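Local coordinates for protein beta-ketoacyl synthase (Burkholderia phymatum, PDB 4EWG) that probably acts as a 3-oxoacyl-[acyl-carrier-protein] synthase, as in other beta-ketoacyl-ACP synthases, at residues F60-D65 with V77-V82; P376-Y379 with A384-I387. One frame throughout, in Å; residues are numbered along the deposited sequence.

Two short-range contacts lie far apart in one ketosynthase chain. Going from the N terminus, interaction 1 comes first. The loop that follows strand 53-54 turns back through helix 68-71 and meets the start of helix 76-92, so residues 60-65 close a loop on residues 77-82. Interaction 2 opens some 300 residues later. It closes the short turn 380-383. There the edge strand 378-379 of the large mixed sheet is linked to strand 385-386, which pairs with strand 360-361. The loops follow in series and neither nest nor cross. The nearest atoms of interaction 1 and interaction 2 are about 27 Å apart, and the two lie on opposite sides of the chain's centre.

Interaction 1: F60-D65 with V77-V82; sequences FAQPAD and VSMYAV
Phe60, in the loop, meets Tyr80 of helix 76-92 in an edge-to-face (T-shaped) aromatic pair, in the N-terminal half of this thiolase-like ketosynthase. Residues 60-65 form an irregular loop that runs beside the helix. No hydrogen bond joins the two segments, and mainly apolar and sulfur contacts make up the interface.

The tight part lies round the Phe60 ring. Its CG is anti to the backbone N (chi1 173°), which carries the ring toward the helix. The Tyr80 edge points at one face of this ring, with CD1 above its centre. The closest atoms are Phe60 CG and Tyr80 CE1, 3.9 Å apart. The ring planes stand at 67° and the centroids are 5.1 Å apart. Met79 also packs on Phe60, with its CB 3.9 Å from Phe60 CE1. Tyr80 is buried, and its OH is held by Arg76 and Glu237. This anchors the far end of the ring that meets Phe60. Leu57 also touches the Tyr80 side chain.

The looser side belongs to Gln62, which is exposed and touches only Met79 across the contact. The Met79 chain bends at its last torsion (chi3 -66°), turning CE away from the line of the chain. The approach to its sulfur is nonetheless close: Gln62 CG comes within 3.3 Å of Met79 SD. The amide end lies alongside, with Gln62 OE1 3.6 Å from Met79 SD.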
loop_
_atom_site.group_PDB
_atom_site.type_symbol
_atom_site.label_atom_id
_atom_site.label_comp_id
_atom_site.label_asym_id
_atom_site.label_seq_id
_atom_site.Cartn_x
_atom_site.Cartn_y
_atom_site.Cartn_z
ATOM N N PHE A 60 15.211 13.196 -17.968
ATOM C CA PHE A 60 13.838 12.838 -18.123
ATOM C C PHE A 60 13.121 14.135 -18.403
ATOM O O PHE A 60 13.332 15.109 -17.708
ATOM C CB PHE A 60 13.290 12.199 -16.831
ATOM C CG PHE A 60 11.813 11.947 -16.861
ATOM C CD1 PHE A 60 10.916 12.929 -16.446
ATOM C CD2 PHE A 60 11.316 10.732 -17.308
ATOM C CE1 PHE A 60 9.558 12.714 -16.510
ATOM C CE2 PHE A 60 9.963 10.500 -17.337
ATOM C CZ PHE A 60 9.075 11.483 -16.944
ATOM N N ALA A 61 12.302 14.146 -19.417
ATOM C CA ALA A 61 11.366 15.238 -19.622
ATOM C C ALA A 61 10.020 14.629 -19.952
ATOM O O ALA A 61 9.931 13.642 -20.694
ATOM C CB ALA A 61 11.818 16.192 -20.730
ATOM N N GLN A 62 8.982 15.207 -19.351
ATOM C CA GLN A 62 7.602 14.827 -19.648
ATOM C C GLN A 62 7.390 14.850 -21.114
ATOM O O GLN A 62 7.861 15.763 -21.771
ATOM C CB GLN A 62 6.625 15.843 -19.111
ATOM C CG GLN A 62 6.617 15.939 -17.633
ATOM C CD GLN A 62 6.078 17.263 -17.206
ATOM O OE1 GLN A 62 6.709 17.988 -16.389
ATOM N NE2 GLN A 62 4.917 17.640 -17.780
ATOM N N PRO A 63 6.655 13.871 -21.634
ATOM C CA PRO A 63 6.177 13.981 -22.998
ATOM C C PRO A 63 5.415 15.271 -23.185
ATOM O O PRO A 63 4.705 15.704 -22.290
ATOM C CB PRO A 63 5.271 12.765 -23.154
ATOM C CG PRO A 63 5.893 11.771 -22.241
ATOM C CD PRO A 63 6.372 12.551 -21.057
ATOM N N ALA A 64 5.599 15.879 -24.346
ATOM C CA ALA A 64 4.997 17.171 -24.674
ATOM C C ALA A 64 3.455 17.135 -24.680
ATOM O O ALA A 64 2.805 18.110 -24.323
ATOM C CB ALA A 64 5.525 17.635 -26.037
ATOM N N ASP A 65 2.881 16.011 -25.084
ATOM C CA ASP A 65 1.446 15.903 -25.232
ATOM C C ASP A 65 0.702 15.521 -23.926
ATOM O O ASP A 65 -0.496 15.236 -23.966
ATOM C CB ASP A 65 1.154 14.892 -26.344
ATOM C CG ASP A 65 1.442 13.451 -25.917
ATOM O OD1 ASP A 65 2.343 13.214 -25.070
ATOM O OD2 ASP A 65 0.731 12.552 -26.421
ATOM N N VAL A 77 8.314 10.879 -9.299
ATOM C CA VAL A 77 8.105 9.434 -9.173
ATOM C C VAL A 77 6.814 9.012 -9.881
ATOM O O VAL A 77 6.764 7.967 -10.523
ATOM C CB VAL A 77 8.112 8.982 -7.688
ATOM C CG1 VAL A 77 6.937 9.584 -6.923
ATOM C CG2 VAL A 77 8.092 7.451 -7.577
ATOM N N SER A 78 5.787 9.826 -9.755
ATOM C CA SER A 78 4.527 9.560 -10.415
ATOM C C SER A 78 4.675 9.795 -11.919
ATOM O O SER A 78 4.135 9.051 -12.703
ATOM C CB SER A 78 3.394 10.419 -9.825
ATOM O OG SER A 78 2.983 9.885 -8.570
ATOM N N MET A 79 5.461 10.797 -12.316
ATOM C CA MET A 79 5.772 10.972 -13.753
ATOM C C MET A 79 6.520 9.779 -14.337
ATOM O O MET A 79 6.193 9.316 -15.442
ATOM C CB MET A 79 6.537 12.251 -14.010
ATOM C CG MET A 79 5.717 13.488 -13.752
ATOM S SD MET A 79 6.449 14.974 -14.430
ATOM C CE MET A 79 7.947 15.151 -13.441
ATOM N N TYR A 80 7.488 9.245 -13.596
ATOM C CA TYR A 80 8.182 8.015 -14.043
ATOM C C TYR A 80 7.170 6.870 -14.195
ATOM O O TYR A 80 7.162 6.163 -15.187
ATOM C CB TYR A 80 9.227 7.574 -13.050
ATOM C CG TYR A 80 10.380 8.537 -12.757
ATOM C CD1 TYR A 80 10.607 9.694 -13.495
ATOM C CD2 TYR A 80 11.255 8.252 -11.716
ATOM C CE1 TYR A 80 11.681 10.531 -13.208
ATOM C CE2 TYR A 80 12.320 9.085 -11.423
ATOM C CZ TYR A 80 12.533 10.211 -12.173
ATOM O OH TYR A 80 13.632 11.019 -11.839
ATOM N N ALA A 81 6.313 6.727 -13.188
ATOM C CA ALA A 81 5.346 5.634 -13.120
ATOM C C ALA A 81 4.406 5.709 -14.339
ATOM O O ALA A 81 4.177 4.708 -15.005
ATOM C CB ALA A 81 4.550 5.712 -11.821
ATOM N N VAL A 82 3.886 6.914 -14.613
ATOM C CA VAL A 82 2.978 7.125 -15.730
ATOM C C VAL A 82 3.669 6.880 -17.088
ATOM O O VAL A 82 3.133 6.205 -17.949
ATOM C CB VAL A 82 2.357 8.519 -15.687
ATOM C CG1 VAL A 82 1.581 8.799 -16.963
ATOM C CG2 VAL A 82 1.437 8.653 -14.469
#

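Interaction 2: P376-Y379 with A384-I387; sequences PLDY and ARAI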
loop_
_atom_site.group_PDB
_atom_site.type_symbol
_atom_site.label_atom_id
_atom_site.label_comp_id
_atom_site.label_asym_id
_atom_site.label_seq_id
_atom_site.Cartn_x
_atom_site.Cartn_y
_atom_site.Cartn_z
ATOM N N PRO A 376 28.066 -20.999 -2.065
ATOM C CA PRO A 376 28.360 -21.361 -3.451
ATOM C C PRO A 376 27.105 -21.445 -4.291
ATOM O O PRO A 376 26.176 -22.189 -3.960
ATOM C CB PRO A 376 29.023 -22.734 -3.322
ATOM C CG PRO A 376 29.701 -22.655 -2.010
ATOM C CD PRO A 376 28.749 -21.897 -1.122
ATOM N N LEU A 377 27.086 -20.634 -5.345
ATOM C CA LEU A 377 26.043 -20.646 -6.370
ATOM C C LEU A 377 26.766 -20.515 -7.692
ATOM O O LEU A 377 27.968 -20.313 -7.714
ATOM C CB LEU A 377 25.054 -19.486 -6.156
ATOM C CG LEU A 377 24.119 -19.639 -4.942
ATOM C CD1 LEU A 377 23.426 -18.339 -4.564
ATOM C CD2 LEU A 377 23.094 -20.744 -5.187
ATOM N N ASP A 378 26.061 -20.609 -8.797
ATOM C CA ASP A 378 26.719 -20.374 -10.088
ATOM C C ASP A 378 26.615 -18.877 -10.403
ATOM O O ASP A 378 25.753 -18.437 -11.138
ATOM C CB ASP A 378 26.126 -21.263 -11.184
ATOM C CG ASP A 378 26.892 -21.189 -12.468
ATOM O OD1 ASP A 378 27.992 -20.587 -12.481
ATOM O OD2 ASP A 378 26.388 -21.729 -13.496
ATOM N N TYR A 379 27.503 -18.100 -9.795
ATOM C CA TYR A 379 27.505 -16.659 -9.960
ATOM C C TYR A 379 28.001 -16.340 -11.357
ATOM O O TYR A 379 29.209 -16.482 -11.648
ATOM C CB TYR A 379 28.408 -15.988 -8.904
ATOM C CG TYR A 379 27.945 -16.195 -7.489
ATOM C CD1 TYR A 379 26.904 -15.438 -6.974
ATOM C CD2 TYR A 379 28.535 -17.149 -6.655
ATOM C CE1 TYR A 379 26.447 -15.625 -5.686
ATOM C CE2 TYR A 379 28.085 -17.340 -5.341
ATOM C CZ TYR A 379 27.030 -16.560 -4.871
ATOM O OH TYR A 379 26.547 -16.705 -3.571
ATOM N N ALA A 384 28.220 -12.601 -20.334
ATOM C CA ALA A 384 26.828 -13.056 -20.226
ATOM C C ALA A 384 26.757 -14.570 -20.429
ATOM O O ALA A 384 27.576 -15.133 -21.157
ATOM C CB ALA A 384 25.953 -12.357 -21.236
ATOM N N ARG A 385 25.779 -15.220 -19.814
ATOM C CA ARG A 385 25.606 -16.675 -19.960
ATOM C C ARG A 385 24.435 -16.946 -20.909
ATOM O O ARG A 385 23.411 -16.265 -20.842
ATOM C CB ARG A 385 25.340 -17.329 -18.592
ATOM C CG ARG A 385 25.412 -18.852 -18.582
ATOM C CD ARG A 385 26.838 -19.354 -18.479
ATOM N NE ARG A 385 27.497 -18.888 -17.262
ATOM C CZ ARG A 385 27.331 -19.418 -16.044
ATOM N NH1 ARG A 385 26.524 -20.454 -15.847
ATOM N NH2 ARG A 385 27.988 -18.907 -15.010
ATOM N N ALA A 386 24.612 -17.929 -21.797
ATOM C CA ALA A 386 23.527 -18.423 -22.638
ATOM C C ALA A 386 22.850 -19.529 -21.877
ATOM O O ALA A 386 23.491 -20.518 -21.531
ATOM C CB ALA A 386 24.048 -18.952 -23.964
ATOM N N ILE A 387 21.554 -19.353 -21.590
ATOM C CA ILE A 387 20.743 -20.396 -20.961
ATOM C C ILE A 387 19.421 -20.422 -21.670
ATOM O O ILE A 387 18.904 -19.377 -22.082
ATOM C CB ILE A 387 20.461 -20.138 -19.471
ATOM C CG1 ILE A 387 21.762 -19.969 -18.670
ATOM C CG2 ILE A 387 19.627 -21.273 -18.887
ATOM C CD1 ILE A 387 21.534 -19.554 -17.215
#
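Arg385 NH1 donates a hydrogen bond of 2.7 Å to Asp378 OD2. It is one half of a bidentate salt bridge. In the other half, Arg385 NH2 donates to Asp378 OD1 at 3.0 Å. Both bonds are close to straight, with an N-H...O angle of 169° for NH1.

The guanidinium grips end-on, using its two terminal nitrogens, one for each carboxylate oxygen. The carboxylate lies at the guanidinium edge and near its plane. The match is not fully flat, however. The two planes are 32° apart, and both nitrogens meet their oxygens from above the carboxylate plane. Two bonds to one flat group limit how far either group can rotate.

The side chains approach from opposite directions. Asp378 reaches out with CG anti to its own N (chi1 -172°). The Arg385 chain is bent at chi2 and chi3 and so is not fully extended when it meets the carboxylate. The backbones stay well apart: the nearest CA atoms, of Tyr379 and Arg385, are 10.2 Å from each other. The segments are therefore joined through side chains and not as paired strands. Asp378 is also the centre of an inverse gamma turn, in which Tyr379 N makes a weak bond to Leu377 O. Tyr379 directs its CB away from the 384-387 segment, and its OH bonds to Ala375 O.

Each partner is anchored in a different sheet. The backbone of Asp378 bonds to Met328 and Ile330, placing strand 378-379 at the edge of the large mixed sheet next to strand 329-331. Arg385 bonds through its backbone to Tyr361, in the two-stranded sheet of 360-361 and 385-386. Helix 310-324 packs against Leu377 and Tyr379.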